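Local coordinates for 6-aminohexanoate-dimer hydrolase (Bacillus anthracis, PDB 4GB7), which probably hydrolyses the amide bond of 6-aminohexanoate dimers or related substrates, as a putative serine hydrolase of the beta-lactamase clan, at residues N364-F369 with T378-P383; I389-S394 with N408-I413. One frame throughout, in Å; residues are numbered along the deposited sequence.

Contact 1 of 2, residues N364-F369 with T378-P383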
loop_
_atom_site.group_PDB
_atom_site.type_symbol
_atom_site.label_atom_id
_atom_site.label_comp_id
_atom_site.label_asym_id
_atom_site.label_seq_id
_atom_site.Cartn_x
_atom_site.Cartn_y
_atom_site.Cartn_z
ATOM N N ASN A 364 -7.639 -12.357 12.437
ATOM C CA ASN A 364 -9.025 -12.178 12.730
ATOM C C ASN A 364 -9.783 -13.474 12.441
ATOM O O ASN A 364 -9.205 -14.477 11.969
ATOM C CB ASN A 364 -9.614 -10.913 12.072
ATOM C CG ASN A 364 -9.925 -11.063 10.580
ATOM O OD1 ASN A 364 -9.741 -12.125 9.976
ATOM N ND2 ASN A 364 -10.386 -9.954 9.961
ATOM N N GLU A 365 -11.081 -13.470 12.719
ATOM C CA GLU A 365 -11.840 -14.707 12.607
ATOM C C GLU A 365 -12.013 -15.162 11.162
ATOM O O GLU A 365 -12.490 -16.290 10.943
ATOM C CB GLU A 365 -13.197 -14.618 13.292
ATOM C CG GLU A 365 -14.171 -13.656 12.656
ATOM C CD GLU A 365 -15.532 -13.755 13.310
ATOM O OE1 GLU A 365 -16.247 -14.786 13.168
ATOM O OE2 GLU A 365 -15.891 -12.784 13.926
ATOM N N GLN A 366 -11.676 -14.286 10.195
ATOM C CA GLN A 366 -11.793 -14.654 8.769
ATOM C C GLN A 366 -10.514 -15.123 8.181
ATOM O O GLN A 366 -10.508 -15.554 7.030
ATOM C CB GLN A 366 -12.256 -13.481 7.938
ATOM C CG GLN A 366 -13.520 -12.839 8.470
ATOM C CD GLN A 366 -14.716 -13.747 8.353
ATOM O OE1 GLN A 366 -15.173 -14.301 9.332
ATOM N NE2 GLN A 366 -15.206 -13.927 7.136
ATOM N N GLY A 367 -9.421 -14.993 8.915
ATOM C CA GLY A 367 -8.129 -15.335 8.324
ATOM C C GLY A 367 -7.736 -14.252 7.290
ATOM O O GLY A 367 -6.992 -14.550 6.332
ATOM N N ALA A 368 -8.215 -13.007 7.494
ATOM C CA ALA A 368 -7.974 -11.930 6.493
ATOM C C ALA A 368 -6.543 -11.487 6.506
ATOM O O ALA A 368 -5.827 -11.651 7.498
ATOM C CB ALA A 368 -8.935 -10.763 6.657
ATOM N N PHE A 369 -6.101 -10.919 5.408
ATOM C CA PHE A 369 -4.828 -10.277 5.351
ATOM C C PHE A 369 -5.029 -8.954 4.600
ATOM O O PHE A 369 -5.979 -8.784 3.861
ATOM C CB PHE A 369 -3.712 -11.207 4.778
ATOM C CG PHE A 369 -3.977 -11.736 3.387
ATOM C CD1 PHE A 369 -4.791 -12.837 3.193
ATOM C CD2 PHE A 369 -3.416 -11.137 2.289
ATOM C CE1 PHE A 369 -5.031 -13.350 1.932
ATOM C CE2 PHE A 369 -3.656 -11.626 1.001
ATOM C CZ PHE A 369 -4.472 -12.723 0.808
ATOM N N THR A 378 -6.872 1.143 2.548
ATOM C CA THR A 378 -6.828 -0.276 2.863
ATOM C C THR A 378 -7.100 -1.113 1.615
ATOM O O THR A 378 -8.030 -0.812 0.859
ATOM C CB THR A 378 -7.876 -0.688 3.924
ATOM O OG1 THR A 378 -7.724 0.118 5.109
ATOM C CG2 THR A 378 -7.749 -2.189 4.307
ATOM N N LEU A 379 -6.275 -2.149 1.436
ATOM C CA LEU A 379 -6.661 -3.312 0.626
ATOM C C LEU A 379 -6.804 -4.486 1.544
ATOM O O LEU A 379 -5.813 -4.914 2.190
ATOM C CB LEU A 379 -5.615 -3.627 -0.456
ATOM C CG LEU A 379 -5.868 -4.857 -1.307
ATOM C CD1 LEU A 379 -7.189 -4.873 -2.089
ATOM C CD2 LEU A 379 -4.656 -5.042 -2.242
ATOM N N TYR A 380 -7.977 -5.047 1.600
ATOM C CA TYR A 380 -8.340 -6.082 2.612
ATOM C C TYR A 380 -8.880 -7.324 1.870
ATOM O O TYR A 380 -9.818 -7.232 1.055
ATOM C CB TYR A 380 -9.401 -5.510 3.541
ATOM C CG TYR A 380 -9.990 -6.467 4.567
ATOM C CD1 TYR A 380 -9.437 -6.602 5.853
ATOM C CD2 TYR A 380 -11.121 -7.212 4.289
ATOM C CE1 TYR A 380 -9.987 -7.460 6.802
ATOM C CE2 TYR A 380 -11.676 -8.073 5.225
ATOM C CZ TYR A 380 -11.120 -8.171 6.497
ATOM O OH TYR A 380 -11.672 -9.001 7.445
ATOM N N ILE A 381 -8.286 -8.487 2.146
ATOM C CA ILE A 381 -8.660 -9.711 1.470
ATOM C C ILE A 381 -9.105 -10.706 2.520
ATOM O O ILE A 381 -8.327 -11.036 3.442
ATOM C CB ILE A 381 -7.475 -10.281 0.655
ATOM C CG1 ILE A 381 -6.960 -9.162 -0.332
ATOM C CG2 ILE A 381 -7.899 -11.586 -0.019
ATOM C CD1 ILE A 381 -5.761 -9.569 -1.097
ATOM N N ASP A 382 -10.304 -11.224 2.349
ATOM C CA ASP A 382 -10.922 -12.194 3.270
ATOM C C ASP A 382 -11.113 -13.503 2.525
ATOM O O ASP A 382 -11.999 -13.662 1.747
ATOM C CB ASP A 382 -12.266 -11.628 3.754
ATOM C CG ASP A 382 -13.080 -12.593 4.597
ATOM O OD1 ASP A 382 -12.733 -13.778 4.650
ATOM O OD2 ASP A 382 -14.058 -12.137 5.276
ATOM N N PRO A 383 -10.195 -14.464 2.733
ATOM C CA PRO A 383 -10.306 -15.722 2.023
ATOM C C PRO A 383 -11.434 -16.640 2.528
ATOM O O PRO A 383 -11.827 -17.559 1.801
ATOM C CB PRO A 383 -8.955 -16.352 2.229
ATOM C CG PRO A 383 -8.311 -15.631 3.312
ATOM C CD PRO A 383 -9.101 -14.434 3.691
#
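F369 and I381 form an antiparallel hydrogen-bonded pair where strand 369-373 begins, with F369 N giving to I381 O at 3.0 Å and I381 N giving back to F369 O at 2.9 Å. One residue earlier the backbones draw closer still, and the CA of A368 sits against I381 O in a CA-H...O contact. The side chains of the pair share a face of the sheet. F369 has its CG between its own N and carbonyl carbon (chi1 58°), which swings the ring across I381: CB of I381 lies over one ring face, a CH-pi contact, and I381 CD1 reaches F369 CE2 at 3.6 Å. CG of P383 meets the same ring at its edge.

The loop leading in contains a type I turn from N364 to G367, entering the edge strand of the five-stranded antiparallel sheet characteristic of the beta-lactamase-like fold. N364 OD1 takes the backbone N-H groups of Q366, which makes an Asx turn, and of A368, from opposite faces of its carbonyl plane; with OD1 held twice, the amide's rotation is fixed. Its ND2 gives a somewhat bent hydrogen bond to Y380 OH, 3.0 Å away, in the plane of both amide and ring although those planes are 66° apart. A368 CB fits against Y380 CZ at 3.4 Å. Toward the end of strand 378-382, Q366, bent at chi2 (-67°), delivers NE2 to the syn lone pair of D382 OD2 at 2.8 Å in a nearly straight bond, amide and carboxylate planes almost perpendicular. Q366 OE1 is hydrogen-bonded to NE2 of H415 on helix 402-417, while D382 OD1 accepts from the backbone N of A385.

Contact 2 of 2, residues I389-S394 with N408-I413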
loop_
_atom_site.group_PDB
_atom_site.type_symbol
_atom_site.label_atom_id
_atom_site.label_comp_id
_atom_site.label_asym_id
_atom_site.label_seq_id
_atom_site.Cartn_x
_atom_site.Cartn_y
_atom_site.Cartn_z
ATOM N N ILE A 389 -12.045 -5.909 -0.207
ATOM C CA ILE A 389 -12.442 -4.526 0.012
ATOM C C ILE A 389 -11.272 -3.612 -0.326
ATOM O O ILE A 389 -10.137 -3.849 0.097
ATOM C CB ILE A 389 -12.957 -4.283 1.418
ATOM C CG1 ILE A 389 -14.275 -5.088 1.645
ATOM C CG2 ILE A 389 -13.102 -2.805 1.755
ATOM C CD1 ILE A 389 -14.896 -4.855 3.005
ATOM N N VAL A 390 -11.567 -2.616 -1.122
ATOM C CA VAL A 390 -10.673 -1.490 -1.420
ATOM C C VAL A 390 -11.243 -0.265 -0.789
ATOM O O VAL A 390 -12.399 0.072 -1.020
ATOM C CB VAL A 390 -10.463 -1.266 -2.927
ATOM C CG1 VAL A 390 -9.551 -0.060 -3.172
ATOM C CG2 VAL A 390 -9.815 -2.512 -3.565
ATOM N N HIS A 391 -10.420 0.431 -0.013
ATOM C CA HIS A 391 -10.889 1.604 0.735
ATOM C C HIS A 391 -9.876 2.686 0.537
ATOM O O HIS A 391 -8.696 2.502 0.952
ATOM C CB HIS A 391 -11.031 1.216 2.222
ATOM C CG HIS A 391 -11.893 2.134 3.033
ATOM N ND1 HIS A 391 -12.538 1.702 4.120
ATOM C CD2 HIS A 391 -12.159 3.460 2.915
ATOM C CE1 HIS A 391 -13.259 2.715 4.649
ATOM N NE2 HIS A 391 -13.022 3.801 3.916
ATOM N N PHE A 392 -10.274 3.774 -0.131
ATOM C CA PHE A 392 -9.424 4.925 -0.359
ATOM C C PHE A 392 -9.994 6.105 0.357
ATOM O O PHE A 392 -11.226 6.288 0.322
ATOM C CB PHE A 392 -9.335 5.351 -1.832
ATOM C CG PHE A 392 -8.693 4.398 -2.762
ATOM C CD1 PHE A 392 -7.861 3.363 -2.333
ATOM C CD2 PHE A 392 -8.844 4.641 -4.143
ATOM C CE1 PHE A 392 -7.275 2.527 -3.293
ATOM C CE2 PHE A 392 -8.243 3.820 -5.079
ATOM C CZ PHE A 392 -7.440 2.778 -4.644
ATOM N N SER A 393 -9.116 6.919 0.951
ATOM C CA SER A 393 -9.562 8.065 1.734
ATOM C C SER A 393 -8.574 9.198 1.569
ATOM O O SER A 393 -7.463 9.045 1.054
ATOM C CB SER A 393 -9.763 7.724 3.228
ATOM O OG SER A 393 -10.518 6.546 3.436
ATOM N N SER A 394 -8.990 10.356 2.044
ATOM C CA SER A 394 -8.076 11.468 2.201
ATOM C C SER A 394 -8.318 12.145 3.550
ATOM O O SER A 394 -8.723 13.330 3.633
ATOM C CB SER A 394 -8.198 12.379 0.991
ATOM O OG SER A 394 -9.536 12.690 0.683
ATOM N N ASN A 408 -13.566 -4.085 12.085
ATOM C CA ASN A 408 -14.707 -4.846 12.523
ATOM C C ASN A 408 -15.850 -4.771 11.498
ATOM O O ASN A 408 -16.539 -5.766 11.270
ATOM C CB ASN A 408 -15.181 -4.342 13.884
ATOM C CG ASN A 408 -14.366 -4.955 15.021
ATOM O OD1 ASN A 408 -14.550 -6.153 15.320
ATOM N ND2 ASN A 408 -13.430 -4.161 15.622
HETATM N N MSE A 409 -16.052 -3.617 10.882
HETATM C CA MSE A 409 -17.085 -3.432 9.841
HETATM C C MSE A 409 -16.839 -4.379 8.663
HETATM O O MSE A 409 -17.777 -4.947 8.077
HETATM C CB MSE A 409 -17.020 -1.990 9.357
HETATM C CG MSE A 409 -17.937 -1.582 8.243
HETATM SE SE MSE A 409 -17.424 0.255 7.883
HETATM C CE MSE A 409 -16.101 -0.094 6.536
ATOM N N TYR A 410 -15.564 -4.608 8.325
ATOM C CA TYR A 410 -15.291 -5.513 7.198
ATOM C C TYR A 410 -15.741 -6.957 7.498
ATOM O O TYR A 410 -16.215 -7.678 6.623
ATOM C CB TYR A 410 -13.824 -5.510 6.866
ATOM C CG TYR A 410 -13.227 -4.191 6.434
ATOM C CD1 TYR A 410 -13.979 -3.144 5.952
ATOM C CD2 TYR A 410 -11.889 -3.992 6.554
ATOM C CE1 TYR A 410 -13.375 -1.937 5.602
ATOM C CE2 TYR A 410 -11.291 -2.820 6.196
ATOM C CZ TYR A 410 -12.048 -1.766 5.735
ATOM O OH TYR A 410 -11.394 -0.582 5.381
ATOM N N ILE A 411 -15.573 -7.380 8.742
ATOM C CA ILE A 411 -16.079 -8.668 9.200
ATOM C C ILE A 411 -17.609 -8.723 9.138
ATOM O O ILE A 411 -18.193 -9.684 8.602
ATOM C CB ILE A 411 -15.560 -9.022 10.616
ATOM C CG1 ILE A 411 -14.022 -9.081 10.655
ATOM C CG2 ILE A 411 -16.185 -10.368 11.038
ATOM C CD1 ILE A 411 -13.400 -9.229 12.036
ATOM N N ASP A 412 -18.282 -7.699 9.654
ATOM C CA ASP A 412 -19.706 -7.660 9.570
ATOM C C ASP A 412 -20.259 -7.634 8.159
ATOM O O ASP A 412 -21.272 -8.309 7.879
ATOM C CB ASP A 412 -20.257 -6.478 10.352
ATOM C CG ASP A 412 -20.100 -6.646 11.874
ATOM O OD1 ASP A 412 -19.930 -7.797 12.389
ATOM O OD2 ASP A 412 -20.191 -5.604 12.549
ATOM N N ILE A 413 -19.613 -6.878 7.270
ATOM C CA ILE A 413 -20.012 -6.909 5.866
ATOM C C ILE A 413 -19.880 -8.322 5.282
ATOM O O ILE A 413 -20.782 -8.813 4.629
ATOM C CB ILE A 413 -19.261 -5.865 4.993
ATOM C CG1 ILE A 413 -19.626 -4.456 5.419
ATOM C CG2 ILE A 413 -19.535 -6.143 3.487
ATOM C CD1 ILE A 413 -18.695 -3.389 4.863
#
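The polar link between strand 389-393 and helix 408-413 is one hydrogen bond, H391 ND1 to Y410 OH at 2.8 Å, in which either atom could be the donor. It is made edge to edge: the hydroxyl lies near the imidazole plane, and ND1 lies near the plane of the phenol ring, while the two side chains cross at about a right angle. CG of H391 stands opposite its backbone N (chi1 -161°), carrying the imidazole off the strand to meet the phenol. T110 OG1 bonds NE2 on the other side of the ring, so both nitrogens of this buried histidine have partners and its rotation is fixed.

This is a helix laid on a sheet: the C-terminal helix 402-417 packs on the antiparallel sheet, as in other members of the beta-lactamase clan, and its segment 408-413 runs roughly antiparallel to strand 389-393, at 144°, with the two segment axes 11.3 Å apart at their closest.

Apolar contacts continue along the phenol ring from its hydroxyl toward the helix. I389 sends both branches to Y410: CD1 touches CD1 of the tyrosine at 3.5 Å, and CG2 lies over one face of the ring, 4.0 Å from CE1. The same I389 CD1 extends to I413 CD1, one helical turn on, at 4.5 Å. Selenomethionine M409 brings its terminal CE obliquely to H391 CE1, and F113 of the adjoining strand meets the histidine ring edge-to-face.

In the fold
Contacts 1 and 2 sit on neighbouring strands of one antiparallel sheet, their centres about 10 Å apart, and contact 1 closes along the chain before contact 2 opens. Strands 377-382 and 387-393 are successive in sequence and probably hydrogen-bonded where the contacts meet: T378 N lies 2.8 Å from H391 O, and Y380 O lies 2.9 Å from I389 N. Helix 402-417 bridges both, since Y380 CD1 packs against Y410 CD2 at 3.6 Å and N364 ND2 touches I411 CD1 at 3.7 Å. Neither contact includes S140, K143 or Y249, which form an SxxK-type pattern consistent with the active site of a serine hydrolase of this clan.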